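Local coordinates for hydrolase, haloacid dehalogenase-like family (Chlorobaculum tepidum, PDB 2HCF), which binds magnesium and is probably a hydrolase of the haloacid dehalogenase superfamily, its physiological substrate not established, at residues 170-178 with 189-200; 3-12 with 110-119. All coordinates share one frame; numbering follows the deposited sequence.

Contact 1 of 2, residues 170-178 with 189-200. With MG (magnesium ion), chain B.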
loop_
_atom_site.group_PDB
_atom_site.type_symbol
_atom_site.label_atom_id
_atom_site.label_comp_id
_atom_site.label_asym_id
_atom_site.label_seq_id
_atom_site.Cartn_x
_atom_site.Cartn_y
_atom_site.Cartn_z
ATOM N N PRO A 170 -0.924 -7.000 19.781
ATOM C CA PRO A 170 0.118 -6.285 19.044
ATOM C C PRO A 170 1.210 -7.187 18.446
ATOM O O PRO A 170 1.574 -7.010 17.280
ATOM C CB PRO A 170 0.697 -5.338 20.104
ATOM C CG PRO A 170 -0.441 -5.090 21.023
ATOM C CD PRO A 170 -1.123 -6.414 21.124
ATOM N N SER A 171 1.686 -8.180 19.202
ATOM C CA SER A 171 2.755 -9.051 18.721
ATOM C C SER A 171 2.281 -9.988 17.646
ATOM O O SER A 171 3.113 -10.618 17.000
ATOM C CB SER A 171 3.326 -9.904 19.841
ATOM O OG SER A 171 2.314 -10.692 20.456
ATOM N N GLN A 172 0.964 -10.110 17.498
ATOM C CA GLN A 172 0.356 -10.922 16.418
ATOM C C GLN A 172 0.040 -10.145 15.127
ATOM O O GLN A 172 -0.490 -10.704 14.183
ATOM C CB GLN A 172 -0.931 -11.579 16.934
ATOM C CG GLN A 172 -0.704 -12.673 17.935
ATOM C CD GLN A 172 -1.997 -13.146 18.593
ATOM O OE1 GLN A 172 -2.971 -12.408 18.699
ATOM N NE2 GLN A 172 -1.994 -14.381 19.055
ATOM N N ILE A 173 0.354 -8.857 15.097
ATOM C CA ILE A 173 0.072 -8.027 13.936
ATOM C C ILE A 173 1.388 -7.593 13.288
ATOM O O ILE A 173 2.265 -7.052 13.949
ATOM C CB ILE A 173 -0.732 -6.762 14.301
ATOM C CG1 ILE A 173 -2.009 -7.139 15.081
ATOM C CG2 ILE A 173 -1.064 -5.956 13.003
ATOM C CD1 ILE A 173 -2.626 -5.956 15.848
ATOM N N VAL A 174 1.498 -7.844 11.991
ATOM C CA VAL A 174 2.716 -7.550 11.234
ATOM C C VAL A 174 2.361 -6.642 10.056
ATOM O O VAL A 174 1.486 -6.965 9.233
ATOM C CB VAL A 174 3.394 -8.855 10.735
ATOM C CG1 VAL A 174 4.642 -8.552 9.930
ATOM C CG2 VAL A 174 3.729 -9.751 11.907
ATOM N N ILE A 175 3.028 -5.495 10.010
ATOM C CA ILE A 175 2.808 -4.530 8.965
ATOM C C ILE A 175 4.068 -4.351 8.139
ATOM O O ILE A 175 5.118 -3.996 8.665
ATOM C CB ILE A 175 2.323 -3.223 9.553
ATOM C CG1 ILE A 175 0.845 -3.381 9.911
ATOM C CG2 ILE A 175 2.467 -2.079 8.581
ATOM C CD1 ILE A 175 0.335 -2.387 10.911
ATOM N N ILE A 176 3.942 -4.601 6.837
ATOM C CA ILE A 176 5.098 -4.672 5.943
ATOM C C ILE A 176 5.051 -3.583 4.861
ATOM O O ILE A 176 4.045 -3.456 4.125
ATOM C CB ILE A 176 5.185 -6.069 5.280
ATOM C CG1 ILE A 176 5.310 -7.150 6.355
ATOM C CG2 ILE A 176 6.351 -6.145 4.295
ATOM C CD1 ILE A 176 4.916 -8.554 5.890
ATOM N N GLY A 177 6.167 -2.861 4.727
ATOM C CA GLY A 177 6.350 -1.867 3.671
ATOM C C GLY A 177 7.762 -1.340 3.492
ATOM O O GLY A 177 8.687 -1.783 4.158
ATOM N N ASP A 178 7.900 -0.340 2.618
ATOM C CA ASP A 178 9.191 0.147 2.115
ATOM C C ASP A 178 9.567 1.591 2.461
ATOM O O ASP A 178 10.601 2.061 1.976
ATOM C CB ASP A 178 9.231 -0.024 0.592
ATOM C CG ASP A 178 8.270 0.945 -0.138
ATOM O OD1 ASP A 178 7.052 0.847 0.145
ATOM O OD2 ASP A 178 8.742 1.770 -0.990
ATOM N N LEU A 189 -0.762 0.554 16.331
ATOM C CA LEU A 189 -1.267 -0.631 17.008
ATOM C C LEU A 189 -0.217 -1.299 17.874
ATOM O O LEU A 189 -0.453 -2.412 18.360
ATOM C CB LEU A 189 -1.710 -1.633 15.962
ATOM C CG LEU A 189 -2.776 -1.212 14.949
ATOM C CD1 LEU A 189 -3.020 -2.412 14.057
ATOM C CD2 LEU A 189 -4.062 -0.751 15.627
ATOM N N ASP A 190 0.918 -0.615 18.066
ATOM C CA ASP A 190 2.149 -1.227 18.598
ATOM C C ASP A 190 2.446 -2.541 17.865
ATOM O O ASP A 190 2.883 -3.529 18.461
ATOM C CB ASP A 190 2.062 -1.448 20.114
ATOM C CG ASP A 190 3.414 -1.826 20.742
ATOM O OD1 ASP A 190 4.466 -1.541 20.136
ATOM O OD2 ASP A 190 3.421 -2.406 21.851
ATOM N N ALA A 191 2.230 -2.541 16.554
ATOM C CA ALA A 191 2.413 -3.760 15.762
ATOM C C ALA A 191 3.881 -3.988 15.412
ATOM O O ALA A 191 4.721 -3.107 15.622
ATOM C CB ALA A 191 1.597 -3.689 14.519
ATOM N N ARG A 192 4.186 -5.185 14.911
ATOM C CA ARG A 192 5.540 -5.489 14.463
ATOM C C ARG A 192 5.698 -4.974 13.033
ATOM O O ARG A 192 5.003 -5.442 12.124
ATOM C CB ARG A 192 5.799 -7.008 14.519
ATOM C CG ARG A 192 5.803 -7.567 15.941
ATOM C CD ARG A 192 6.342 -8.986 16.036
ATOM N NE ARG A 192 5.365 -9.982 15.586
ATOM C CZ ARG A 192 5.526 -10.841 14.586
ATOM N NH1 ARG A 192 6.624 -10.860 13.830
ATOM N NH2 ARG A 192 4.540 -11.688 14.328
ATOM N N SER A 193 6.607 -4.030 12.828
ATOM C CA SER A 193 6.889 -3.493 11.513
ATOM C C SER A 193 8.048 -4.253 10.913
ATOM O O SER A 193 9.048 -4.506 11.584
ATOM C CB SER A 193 7.172 -1.996 11.547
ATOM O OG SER A 193 8.233 -1.713 12.413
ATOM N N ILE A 194 7.874 -4.679 9.657
ATOM C CA ILE A 194 8.977 -5.209 8.873
ATOM C C ILE A 194 9.137 -4.282 7.669
ATOM O O ILE A 194 8.227 -4.152 6.861
ATOM C CB ILE A 194 8.727 -6.661 8.390
ATOM C CG1 ILE A 194 8.658 -7.662 9.555
ATOM C CG2 ILE A 194 9.798 -7.099 7.380
ATOM C CD1 ILE A 194 8.002 -9.001 9.115
ATOM N N ALA A 195 10.284 -3.632 7.566
ATOM C CA ALA A 195 10.570 -2.724 6.463
ATOM C C ALA A 195 11.440 -3.475 5.481
ATOM O O ALA A 195 12.289 -4.288 5.899
ATOM C CB ALA A 195 11.280 -1.518 6.958
ATOM N N VAL A 196 11.230 -3.206 4.190
ATOM C CA VAL A 196 12.015 -3.803 3.121
ATOM C C VAL A 196 12.525 -2.682 2.216
ATOM O O VAL A 196 11.765 -1.800 1.811
ATOM C CB VAL A 196 11.172 -4.889 2.380
ATOM C CG1 VAL A 196 9.930 -4.303 1.800
ATOM C CG2 VAL A 196 12.017 -5.606 1.347
ATOM N N ALA A 197 13.836 -2.677 1.943
ATOM C CA ALA A 197 14.491 -1.538 1.279
ATOM C C ALA A 197 14.494 -1.720 -0.232
ATOM O O ALA A 197 15.510 -1.500 -0.908
ATOM C CB ALA A 197 15.909 -1.347 1.828
ATOM N N THR A 198 13.332 -2.105 -0.758
ATOM C CA THR A 198 13.135 -2.319 -2.196
ATOM C C THR A 198 12.406 -1.142 -2.873
ATOM O O THR A 198 12.027 -1.218 -4.035
ATOM C CB THR A 198 12.369 -3.627 -2.470
ATOM O OG1 THR A 198 11.246 -3.738 -1.599
ATOM C CG2 THR A 198 13.263 -4.806 -2.253
ATOM N N GLY A 199 12.245 -0.026 -2.152
ATOM C CA GLY A 199 11.690 1.169 -2.759
ATOM C C GLY A 199 12.775 2.193 -2.952
ATOM O O GLY A 199 13.947 1.849 -3.265
ATOM N N ASN A 200 12.425 3.446 -2.709
ATOM C CA ASN A 200 13.362 4.527 -2.914
ATOM C C ASN A 200 14.217 4.869 -1.693
ATOM O O ASN A 200 14.979 5.813 -1.743
ATOM C CB ASN A 200 12.617 5.754 -3.457
ATOM C CG ASN A 200 11.960 5.465 -4.788
ATOM O OD1 ASN A 200 12.475 4.681 -5.580
ATOM N ND2 ASN A 200 10.806 6.047 -5.015
HETATM MG MG MG B . 5.208 1.482 -0.631
HETATM O O HOH W 1 12.779 1.390 0.205
HETATM O O HOH W 2 9.686 3.924 -2.333
HETATM O O HOH W 3 6.449 3.030 -1.682
HETATM O O HOH W 4 3.444 2.401 -1.374
HETATM O O HOH W 5 4.658 2.420 1.130
#

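Contact 2 of 2, residues 3-12 with 110-119. With MG (magnesium ion), chain B.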
loop_
_atom_site.group_PDB
_atom_site.type_symbol
_atom_site.label_atom_id
_atom_site.label_comp_id
_atom_site.label_asym_id
_atom_site.label_seq_id
_atom_site.Cartn_x
_atom_site.Cartn_y
_atom_site.Cartn_z
ATOM N N SER A 3 -1.128 -17.134 18.654
ATOM C CA SER A 3 -0.887 -18.040 17.489
ATOM C C SER A 3 -1.389 -17.476 16.134
ATOM O O SER A 3 -0.607 -17.387 15.186
ATOM C CB SER A 3 -1.486 -19.426 17.754
ATOM O OG SER A 3 -1.387 -20.236 16.588
ATOM N N ARG A 4 -2.664 -17.094 16.021
ATOM C CA ARG A 4 -3.162 -16.561 14.749
ATOM C C ARG A 4 -2.504 -15.213 14.472
ATOM O O ARG A 4 -2.580 -14.329 15.326
ATOM C CB ARG A 4 -4.685 -16.400 14.757
ATOM C CG ARG A 4 -5.458 -17.715 14.596
ATOM C CD ARG A 4 -6.938 -17.483 14.268
ATOM N NE ARG A 4 -7.792 -17.382 15.456
ATOM C CZ ARG A 4 -9.090 -17.052 15.437
ATOM N NH1 ARG A 4 -9.706 -16.770 14.296
ATOM N NH2 ARG A 4 -9.784 -16.991 16.569
ATOM N N THR A 5 -1.862 -15.074 13.296
ATOM C CA THR A 5 -1.136 -13.841 12.898
ATOM C C THR A 5 -1.786 -13.096 11.729
ATOM O O THR A 5 -2.218 -13.704 10.751
ATOM C CB THR A 5 0.300 -14.168 12.532
ATOM O OG1 THR A 5 0.965 -14.634 13.709
ATOM C CG2 THR A 5 1.053 -12.941 12.016
ATOM N N LEU A 6 -1.839 -11.773 11.875
ATOM C CA LEU A 6 -2.390 -10.857 10.886
ATOM C C LEU A 6 -1.208 -10.186 10.184
ATOM O O LEU A 6 -0.390 -9.516 10.827
ATOM C CB LEU A 6 -3.289 -9.798 11.559
ATOM C CG LEU A 6 -3.802 -8.671 10.647
ATOM C CD1 LEU A 6 -4.584 -9.243 9.504
ATOM C CD2 LEU A 6 -4.644 -7.634 11.338
ATOM N N VAL A 7 -1.119 -10.387 8.875
ATOM C CA VAL A 7 -0.032 -9.846 8.104
ATOM C C VAL A 7 -0.549 -8.898 7.002
ATOM O O VAL A 7 -1.232 -9.322 6.064
ATOM C CB VAL A 7 0.803 -10.981 7.463
ATOM C CG1 VAL A 7 2.073 -10.407 6.865
ATOM C CG2 VAL A 7 1.142 -12.044 8.500
ATOM N N LEU A 8 -0.136 -7.643 7.099
ATOM C CA LEU A 8 -0.625 -6.573 6.236
ATOM C C LEU A 8 0.522 -6.038 5.373
ATOM O O LEU A 8 1.564 -5.631 5.875
ATOM C CB LEU A 8 -1.250 -5.466 7.094
ATOM C CG LEU A 8 -2.427 -5.863 7.990
ATOM C CD1 LEU A 8 -2.778 -4.709 8.904
ATOM C CD2 LEU A 8 -3.637 -6.292 7.181
ATOM N N PHE A 9 0.306 -6.040 4.068
ATOM C CA PHE A 9 1.299 -5.676 3.060
ATOM C C PHE A 9 0.891 -4.405 2.333
ATOM O O PHE A 9 -0.279 -4.265 1.861
ATOM C CB PHE A 9 1.372 -6.753 1.975
ATOM C CG PHE A 9 2.243 -7.949 2.318
ATOM C CD1 PHE A 9 3.603 -7.935 2.020
ATOM C CD2 PHE A 9 1.690 -9.123 2.840
ATOM C CE1 PHE A 9 4.401 -9.036 2.296
ATOM C CE2 PHE A 9 2.476 -10.213 3.119
ATOM C CZ PHE A 9 3.840 -10.167 2.844
ATOM N N ASP A 10 1.854 -3.494 2.247
ATOM C CA ASP A 10 1.889 -2.412 1.253
ATOM C C ASP A 10 2.085 -2.971 -0.160
ATOM O O ASP A 10 2.578 -4.063 -0.293
ATOM C CB ASP A 10 3.058 -1.514 1.622
ATOM C CG ASP A 10 3.211 -0.336 0.681
ATOM O OD1 ASP A 10 2.253 0.460 0.636
ATOM O OD2 ASP A 10 4.291 -0.211 0.036
ATOM N N ILE A 11 1.666 -2.243 -1.201
ATOM C CA ILE A 11 1.828 -2.667 -2.596
ATOM C C ILE A 11 3.114 -2.077 -3.240
ATOM O O ILE A 11 4.113 -2.806 -3.434
ATOM C CB ILE A 11 0.568 -2.326 -3.411
ATOM C CG1 ILE A 11 -0.668 -2.974 -2.747
ATOM C CG2 ILE A 11 0.724 -2.764 -4.867
ATOM C CD1 ILE A 11 -1.958 -2.773 -3.497
ATOM N N ASP A 12 3.123 -0.769 -3.523
ATOM C CA ASP A 12 4.176 -0.161 -4.348
ATOM C C ASP A 12 5.492 -0.081 -3.602
ATOM O O ASP A 12 5.530 0.400 -2.447
ATOM C CB ASP A 12 3.768 1.220 -4.854
ATOM C CG ASP A 12 2.488 1.160 -5.720
ATOM O OD1 ASP A 12 1.408 1.009 -5.136
ATOM O OD2 ASP A 12 2.578 1.225 -6.954
ATOM N N ASP A 110 -3.133 -20.500 10.116
ATOM C CA ASP A 110 -2.941 -19.530 11.206
ATOM C C ASP A 110 -2.608 -18.100 10.735
ATOM O O ASP A 110 -2.402 -17.214 11.570
ATOM C CB ASP A 110 -1.829 -20.009 12.140
ATOM C CG ASP A 110 -0.521 -20.241 11.415
ATOM O OD1 ASP A 110 -0.536 -20.841 10.326
ATOM O OD2 ASP A 110 0.530 -19.843 11.941
ATOM N N VAL A 111 -2.549 -17.878 9.423
ATOM C CA VAL A 111 -2.209 -16.571 8.869
ATOM C C VAL A 111 -3.411 -15.965 8.150
ATOM O O VAL A 111 -4.055 -16.627 7.340
ATOM C CB VAL A 111 -1.040 -16.671 7.867
ATOM C CG1 VAL A 111 -0.744 -15.293 7.186
ATOM C CG2 VAL A 111 0.194 -17.176 8.545
ATOM N N LEU A 112 -3.708 -14.699 8.447
ATOM C CA LEU A 112 -4.654 -13.942 7.620
ATOM C C LEU A 112 -3.895 -12.870 6.845
ATOM O O LEU A 112 -3.241 -12.027 7.438
ATOM C CB LEU A 112 -5.733 -13.281 8.463
ATOM C CG LEU A 112 -6.661 -12.353 7.679
ATOM C CD1 LEU A 112 -7.431 -13.094 6.594
ATOM C CD2 LEU A 112 -7.589 -11.660 8.628
ATOM N N LEU A 113 -3.984 -12.883 5.525
ATOM C CA LEU A 113 -3.289 -11.847 4.731
ATOM C C LEU A 113 -4.243 -10.710 4.393
ATOM O O LEU A 113 -5.401 -10.956 4.057
ATOM C CB LEU A 113 -2.731 -12.402 3.436
ATOM C CG LEU A 113 -1.431 -13.207 3.462
ATOM C CD1 LEU A 113 -1.310 -13.870 2.110
ATOM C CD2 LEU A 113 -0.247 -12.330 3.714
ATOM N N GLY A 114 -3.755 -9.473 4.510
ATOM C CA GLY A 114 -4.490 -8.306 4.038
ATOM C C GLY A 114 -3.579 -7.216 3.452
ATOM O O GLY A 114 -2.347 -7.260 3.588
ATOM N N LEU A 115 -4.200 -6.232 2.804
ATOM C CA LEU A 115 -3.491 -5.133 2.209
ATOM C C LEU A 115 -3.662 -3.946 3.104
ATOM O O LEU A 115 -4.737 -3.768 3.658
ATOM C CB LEU A 115 -4.094 -4.800 0.872
ATOM C CG LEU A 115 -3.892 -5.921 -0.160
ATOM C CD1 LEU A 115 -4.787 -5.681 -1.304
ATOM C CD2 LEU A 115 -2.426 -5.954 -0.644
ATOM N N LEU A 116 -2.619 -3.137 3.233
ATOM C CA LEU A 116 -2.686 -1.833 3.864
ATOM C C LEU A 116 -1.868 -0.918 2.966
ATOM O O LEU A 116 -0.621 -1.017 2.963
ATOM C CB LEU A 116 -2.088 -1.854 5.275
ATOM C CG LEU A 116 -2.487 -0.665 6.143
ATOM C CD1 LEU A 116 -2.294 -0.966 7.603
ATOM C CD2 LEU A 116 -1.715 0.599 5.786
ATOM N N THR A 117 -2.571 -0.093 2.169
ATOM C CA THR A 117 -1.957 0.580 1.041
ATOM C C THR A 117 -2.444 1.992 0.781
ATOM O O THR A 117 -3.568 2.346 1.152
ATOM C CB THR A 117 -2.146 -0.300 -0.215
ATOM O OG1 THR A 117 -1.672 0.380 -1.369
ATOM C CG2 THR A 117 -3.585 -0.716 -0.366
ATOM N N GLY A 118 -1.581 2.798 0.147
ATOM C CA GLY A 118 -1.932 4.168 -0.268
ATOM C C GLY A 118 -2.754 4.187 -1.547
ATOM O O GLY A 118 -3.291 5.226 -1.935
ATOM N N ASN A 119 -2.827 3.056 -2.248
ATOM C CA ASN A 119 -3.686 2.952 -3.422
ATOM C C ASN A 119 -5.188 2.977 -3.054
ATOM O O ASN A 119 -5.597 2.411 -2.029
ATOM C CB ASN A 119 -3.417 1.631 -4.175
ATOM C CG ASN A 119 -2.072 1.598 -4.890
ATOM O OD1 ASN A 119 -1.957 2.097 -6.023
ATOM N ND2 ASN A 119 -1.071 0.926 -4.279
HETATM MG MG MG B . 5.208 1.482 -0.631
HETATM O O HOH W 6 1.264 -17.651 13.120
HETATM O O HOH W 7 0.843 0.809 -1.880
HETATM O O HOH W 4 3.444 2.401 -1.374
HETATM O O HOH W 3 6.449 3.030 -1.682
HETATM O O HOH W 5 4.658 2.420 1.130
#

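Contact 1 of 2, residues 170-178 with 189-200
Strands 173-177 and 192-196 run parallel, their axes 4.7 Å apart at the closest and 22° from alignment, with V174 beside R192 and G177 beside A195. They are the two strands of a right-handed beta-alpha-beta unit of the Rossmann-like HAD core, joined through helix 180-187. Five backbone hydrogen bonds zip them together, from R192 N on I173 O to V196 N on G177 O. At the start of the pair, R192 reaches across to the 170-172 turn: a bend at chi3 (-77°) carries NE to S171 O, 2.7 Å away and close to the guanidinium plane, while NH2 adds a weak second bond to the same oxygen. V174 CG2 lies over one guanidinium face, 3.2 Å from R192 NH2, and the NH2 group also reaches I228 O. On the same face of the sheet V174 CG1 presses on I194 CD1 at 3.5 Å, a tight fit. The A191 methyl touches both I173 CG2 and I175 CD1. Beyond the strands, D178 OD1 binds the magnesium ion at 2.1 Å, whereas OD2 accepts hydrogen bonds from a magnesium-bound water and a second water, which accepts the N-H of N200, 2.8 Å from N200 N.

Contact 2 of 2, residues 3-12 with 110-119
With CG anti to the backbone nitrogen (chi1 -180°), D10 extends its carboxylate beyond the strand end, and its CB lies 3.9 Å from L116 O. D12 and N119 both set CG beside their own nitrogen, which lets the two side chains meet: N119 ND2 donates to D12 OD1 at 2.6 Å, the oxygen lying near the amide plane and the carboxylate and amide planes turned 32° apart. Both groups also bind K127, through D12 OD2 and N119 OD1, so the lysine and the amide together fix the rotation of the carboxylate. I11 packs against the T117 side chain, and T117 OG1 accepts from N119 N in an ST turn that shapes this loop. Before these loops in the chain, strands 5-9 and 111-116 pair in parallel through six backbone hydrogen bonds, T5 N on D110 O the first and L116 N on F9 O the last. Strand 5-9 is one of the two central strands of the HAD Rossmann-like sheet, flanked by 111-116 on the side away from strand 173-177, and D10 and D12 fit the DxDx(T/V) signature at its tip. One face carries L6 beside L112, pointing the same way, and L8, whose CD2 rests 3.8 Å from G114 CA where no side chain intervenes. On the other, L113 CD2 meets the edge of the F9 ring, 3.5 Å from CE2, where L101, L102 and L105 cover F9. Magnesium takes D10 OD2, also hydrogen-bonded to T14 OG1, at 2.0 Å and the backbone oxygen of D12 at 2.1 Å. D10 OD1 instead pairs with R149 and receives a bond from a water that is also 2.6 Å from T117 OG1.

Overall arrangement
Contacts 1 and 2 are two strand pairings of one parallel sheet, separated by the pairing of strand 5-9 with strand 173-177, which has bonds such as I176 N to L8 O. Contact 2 is the more buried and joins segments far apart in sequence; contact 1 closes a local crossover. Both have exposed residues at their outer start, with more of contact 1 exposed. At that outer end of contact 1, R192 bonds a backbone carbonyl; at the metal end contact 1 supplies one carboxylate, contact 2 two carboxylates and an amide. Both end at the same magnesium ion, contact 2 giving two protein ligands and contact 1 the third, with three shared waters.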